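Local coordinates for protein beta sliding clamp (Bartonella birtlesii LL-WM9, PDB 6PTR) that probably encircles DNA as a ring-shaped head-to-tail homodimer, tethering DNA polymerases and other proteins to it and so conferring processivity, at residues L149-F154 with A191-E196; Q153-T158 with L182-G187. All blocks are in the same frame, centred on the assembly; numbering follows the deposited sequence.

Interaction 1 of 2, residues L149-F154 with A191-E196; sequences LDCTQF and AQVDME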
# COMPACT_ATOMS: atom_id res chain seq x y z
N LEU C 149 -20.12 11.70 13.04
CA LEU C 149 -18.97 11.93 12.18
C LEU C 149 -18.96 10.96 11.00
O LEU C 149 -18.57 11.33 9.89
CB LEU C 149 -17.67 11.80 12.98
CG LEU C 149 -17.53 12.86 14.07
CD1 LEU C 149 -16.33 12.60 14.97
CD2 LEU C 149 -17.43 14.26 13.47
N ASP C 150 -19.38 9.71 11.23
CA ASP C 150 -19.47 8.74 10.14
C ASP C 150 -20.45 9.18 9.06
O ASP C 150 -20.26 8.88 7.88
CB ASP C 150 -19.92 7.37 10.66
CG ASP C 150 -18.79 6.57 11.27
OD1 ASP C 150 -17.61 6.85 10.97
OD2 ASP C 150 -19.11 5.62 12.03
N CYS C 151 -21.53 9.87 9.45
CA CYS C 151 -22.48 10.35 8.44
C CYS C 151 -21.94 11.49 7.59
O CYS C 151 -22.47 11.73 6.50
CB CYS C 151 -23.77 10.82 9.10
SG CYS C 151 -24.81 9.54 9.83
N THR C 152 -20.92 12.22 8.05
CA THR C 152 -20.57 13.50 7.44
C THR C 152 -19.12 13.62 6.98
O THR C 152 -18.86 14.43 6.08
CB THR C 152 -20.87 14.65 8.41
OG1 THR C 152 -20.28 14.37 9.69
CG2 THR C 152 -22.38 14.80 8.59
N GLN C 153 -18.18 12.87 7.55
CA GLN C 153 -16.77 13.08 7.23
C GLN C 153 -16.48 12.96 5.73
O GLN C 153 -15.69 13.73 5.18
CB GLN C 153 -15.91 12.09 8.01
CG GLN C 153 -14.46 12.25 7.75
CD GLN C 153 -13.67 11.18 8.47
OE1 GLN C 153 -14.22 10.13 8.82
NE2 GLN C 153 -12.39 11.44 8.71
N PHE C 154 -17.07 11.97 5.06
CA PHE C 154 -16.71 11.73 3.67
C PHE C 154 -17.02 12.93 2.78
O PHE C 154 -16.40 13.06 1.71
CB PHE C 154 -17.46 10.50 3.12
CG PHE C 154 -18.88 10.80 2.74
CD1 PHE C 154 -19.85 10.98 3.72
CD2 PHE C 154 -19.24 10.93 1.41
CE1 PHE C 154 -21.17 11.28 3.39
CE2 PHE C 154 -20.53 11.22 1.06
CZ PHE C 154 -21.50 11.40 2.03
N ALA C 191 -23.81 16.30 3.24
CA ALA C 191 -24.33 15.37 4.22
C ALA C 191 -24.86 16.15 5.41
O ALA C 191 -24.23 17.12 5.84
CB ALA C 191 -23.23 14.37 4.70
N GLN C 192 -26.02 15.75 5.91
CA GLN C 192 -26.66 16.38 7.06
C GLN C 192 -27.13 15.30 8.02
O GLN C 192 -27.87 14.40 7.61
CB GLN C 192 -27.86 17.24 6.63
CG GLN C 192 -28.59 17.84 7.81
CD GLN C 192 -29.82 18.65 7.40
OE1 GLN C 192 -29.71 19.80 7.03
NE2 GLN C 192 -30.99 18.03 7.46
N VAL C 193 -26.72 15.40 9.28
CA VAL C 193 -27.20 14.47 10.31
C VAL C 193 -27.65 15.27 11.52
O VAL C 193 -26.98 16.22 11.93
CB VAL C 193 -26.14 13.42 10.69
CG1 VAL C 193 -24.82 14.08 11.18
CG2 VAL C 193 -26.71 12.42 11.70
N ASP C 194 -28.79 14.86 12.10
CA ASP C 194 -29.40 15.46 13.28
C ASP C 194 -29.46 14.45 14.41
O ASP C 194 -29.59 13.25 14.18
CB ASP C 194 -30.85 15.92 13.01
CG ASP C 194 -30.92 17.10 12.07
OD1 ASP C 194 -29.94 17.85 11.97
OD2 ASP C 194 -31.97 17.29 11.43
N MET C 195 -29.40 14.97 15.64
CA MET C 195 -29.86 14.23 16.81
C MET C 195 -30.55 15.19 17.76
O MET C 195 -30.37 16.41 17.68
CB MET C 195 -28.71 13.53 17.55
CG MET C 195 -27.77 14.50 18.19
SD MET C 195 -26.45 13.67 19.11
CE MET C 195 -27.34 13.21 20.61
N GLU C 196 -31.37 14.63 18.66
CA GLU C 196 -31.89 15.42 19.76
C GLU C 196 -30.73 15.97 20.57
O GLU C 196 -29.82 15.22 20.94
CB GLU C 196 -32.80 14.57 20.64
CG GLU C 196 -33.40 15.34 21.81
CD GLU C 196 -34.58 14.62 22.45
OE1 GLU C 196 -35.36 13.97 21.71
OE2 GLU C 196 -34.73 14.71 23.68
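Val-193 meets Cys-151 and Thr-152 with all three of its side-chain carbons, and it shares the strand's side of the contact about equally with Ala-191. Its CB lies 3.9 Å from Cys-151 CB. The two methyls then divide the work: CG1 reaches Thr-152 CG2 at 3.6 Å, while CG2, placed anti to its own backbone N by the side chain's rotation, comes to 3.9 Å from Cys-151 SG. The side chains of Thr-152 and Val-193 cross at about a right angle, methyl against methyl.

Ala-191, two residues back on the same side of the strand, presents its single methyl to Cys-151, Thr-152 and Phe-154. Ala-191 CB sits 3.9 Å from Thr-152 CA and an equal 3.9 Å from Phe-154 CE1, approaching the ring obliquely. Helix 142-152 here lies against a sheet of strands from the central and C-terminal domains, the pattern of this family, in which helices pack on the inner side of curved sheets. Tyr-374 and Val-372 of the adjoining strand 372-376 extend the apolar surface around Ala-191, Val-193 and Cys-151.

The polar atoms find their partners within the helix side. Cys-151 O merely packs on Ala-191 CB, at 3.3 Å, and stands at the edge of the Phe-154 ring, in its plane. Thr-152 keeps its hydroxyl for the helix: with OG1 between the backbone N and the carbonyl carbon (chi1 51°), it bonds to Leu-148 O, leaving CG2 for the strand. Leu-149 O takes backbone bonds from both Thr-152 N and Gln-153 N, the latter at 2.8 Å.

Interaction 2 of 2, residues Q153-T158 with L182-G187; sequences QFAIST and LVATDG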
# COMPACT_ATOMS: atom_id res chain seq x y z
N GLN C 153 -18.18 12.87 7.55
CA GLN C 153 -16.77 13.08 7.23
C GLN C 153 -16.48 12.96 5.73
O GLN C 153 -15.69 13.73 5.18
CB GLN C 153 -15.91 12.09 8.01
CG GLN C 153 -14.46 12.25 7.75
CD GLN C 153 -13.67 11.18 8.47
OE1 GLN C 153 -14.22 10.13 8.82
NE2 GLN C 153 -12.39 11.44 8.71
N PHE C 154 -17.07 11.97 5.06
CA PHE C 154 -16.71 11.73 3.67
C PHE C 154 -17.02 12.93 2.78
O PHE C 154 -16.40 13.06 1.71
CB PHE C 154 -17.46 10.50 3.12
CG PHE C 154 -18.88 10.80 2.74
CD1 PHE C 154 -19.85 10.98 3.72
CD2 PHE C 154 -19.24 10.93 1.41
CE1 PHE C 154 -21.17 11.28 3.39
CE2 PHE C 154 -20.53 11.22 1.06
CZ PHE C 154 -21.50 11.40 2.03
N ALA C 155 -17.96 13.79 3.16
CA ALA C 155 -18.36 14.87 2.26
C ALA C 155 -17.53 16.14 2.44
O ALA C 155 -17.73 17.11 1.71
CB ALA C 155 -19.85 15.21 2.44
N ILE C 156 -16.60 16.15 3.39
CA ILE C 156 -15.82 17.35 3.66
C ILE C 156 -14.95 17.69 2.47
O ILE C 156 -14.31 16.82 1.86
CB ILE C 156 -14.92 17.16 4.90
CG1 ILE C 156 -15.73 16.93 6.16
CG2 ILE C 156 -14.00 18.36 5.07
CD1 ILE C 156 -14.83 16.46 7.29
N SER C 157 -14.89 18.99 2.15
CA SER C 157 -14.01 19.48 1.11
C SER C 157 -12.56 19.32 1.51
O SER C 157 -12.18 19.52 2.67
CB SER C 157 -14.29 20.95 0.84
OG SER C 157 -13.48 21.44 -0.24
N THR C 158 -11.73 18.97 0.53
CA THR C 158 -10.28 19.04 0.66
C THR C 158 -9.67 20.11 -0.26
O THR C 158 -8.45 20.17 -0.40
CB THR C 158 -9.65 17.68 0.37
OG1 THR C 158 -9.89 17.32 -1.00
CG2 THR C 158 -10.26 16.63 1.27
N LEU C 182 -24.82 18.22 12.34
CA LEU C 182 -23.55 18.33 11.65
C LEU C 182 -23.83 18.32 10.17
O LEU C 182 -24.61 17.48 9.71
CB LEU C 182 -22.61 17.15 11.97
CG LEU C 182 -21.95 17.11 13.35
CD1 LEU C 182 -22.97 16.93 14.44
CD2 LEU C 182 -20.95 15.97 13.37
N VAL C 183 -23.20 19.25 9.45
CA VAL C 183 -23.29 19.34 7.99
C VAL C 183 -21.88 19.41 7.42
O VAL C 183 -21.01 20.13 7.93
CB VAL C 183 -24.12 20.56 7.53
CG1 VAL C 183 -24.02 20.72 5.99
CG2 VAL C 183 -25.58 20.40 7.93
N ALA C 184 -21.66 18.68 6.32
CA ALA C 184 -20.42 18.82 5.57
C ALA C 184 -20.76 18.85 4.09
O ALA C 184 -21.69 18.18 3.63
CB ALA C 184 -19.44 17.65 5.83
N THR C 185 -19.98 19.61 3.35
CA THR C 185 -20.18 19.64 1.91
C THR C 185 -18.87 20.02 1.24
O THR C 185 -18.01 20.68 1.83
CB THR C 185 -21.29 20.63 1.55
OG1 THR C 185 -21.53 20.59 0.13
CG2 THR C 185 -20.87 22.04 1.92
N ASP C 186 -18.74 19.60 -0.02
CA ASP C 186 -17.64 20.03 -0.87
C ASP C 186 -18.14 20.80 -2.09
O ASP C 186 -17.38 21.00 -3.04
CB ASP C 186 -16.81 18.81 -1.29
CG ASP C 186 -17.59 17.82 -2.14
OD1 ASP C 186 -18.79 18.05 -2.43
OD2 ASP C 186 -16.99 16.80 -2.51
N GLY C 187 -19.41 21.22 -2.08
CA GLY C 187 -20.02 21.91 -3.20
C GLY C 187 -20.68 20.99 -4.20
O GLY C 187 -21.34 21.48 -5.13
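Ile-156 swings CG1 anti to its carbonyl carbon (chi1 -63°), and that branch comes 3.8 Å from Ala-184 CB even though the CB of Ile-156 itself is directed away from the strand. Asp-186 has CG set between its backbone N and carbonyl carbon (chi1 64°), which brings CG to 3.9 Å from Ala-155 O. Its CB packs separately on Ser-157 CA, at 3.7 Å. Around these points the irregular chain after helix 142-152 runs along the end of strand 179-185, in the central domain, where the strand turns toward 189-196 as a beta hairpin.

Ala-155, just before Ile-156, packs on the strand backbone. Its CB is 3.7 Å from Ala-184 O and also stands over the centre of the Phe-154 ring face, so this one methyl is held between an aromatic ring and the strand. Ala-155 O lies 3.2 Å from Asp-186 N, but the angle is too poor for a hydrogen bond. Apolar contact and close backbone packing therefore hold the two segments.

The polar ends are used locally. Ser-157 OG bonds to Glu-159 N. Asp-186 OD1 takes the N-H of His-188, and OD2 forms a salt bridge with Arg-189, two bonds that limit rotation of the carboxylate and tie it to the residues that follow. This turn also borders the bound griselimycin peptide: Gly-187 makes backbone hydrogen bonds to it, and Thr-185 packs on one of its apolar side chains. Thr-185 OG1, also bonded to Arg-189 O, closes an ST turn by accepting from Gly-187 N at 3.1 Å, with an N-H...O angle of 166°.

In the fold
From the N terminus, the chain passes along helix 142-152 and leaves it through Gln-153 and Phe-154, which belong to both contacts. It next makes strand 167-173 and returns on strand 179-185, where interaction 2 closes the shorter loop; after the turn, strand 189-196 closes the longer one in interaction 1. The segments thus run in the order 149-154, 153-158, 182-187, 191-196, so the contacts nest, apart from the two shared residues. Strands 179-185 and 189-196 are antiparallel neighbours, joined by Ala-191 N to Ala-184 O (2.9 Å). Together the contacts fasten the helix end and its following loop to one sheet, which strand 372-376 continues into the C-terminal domain.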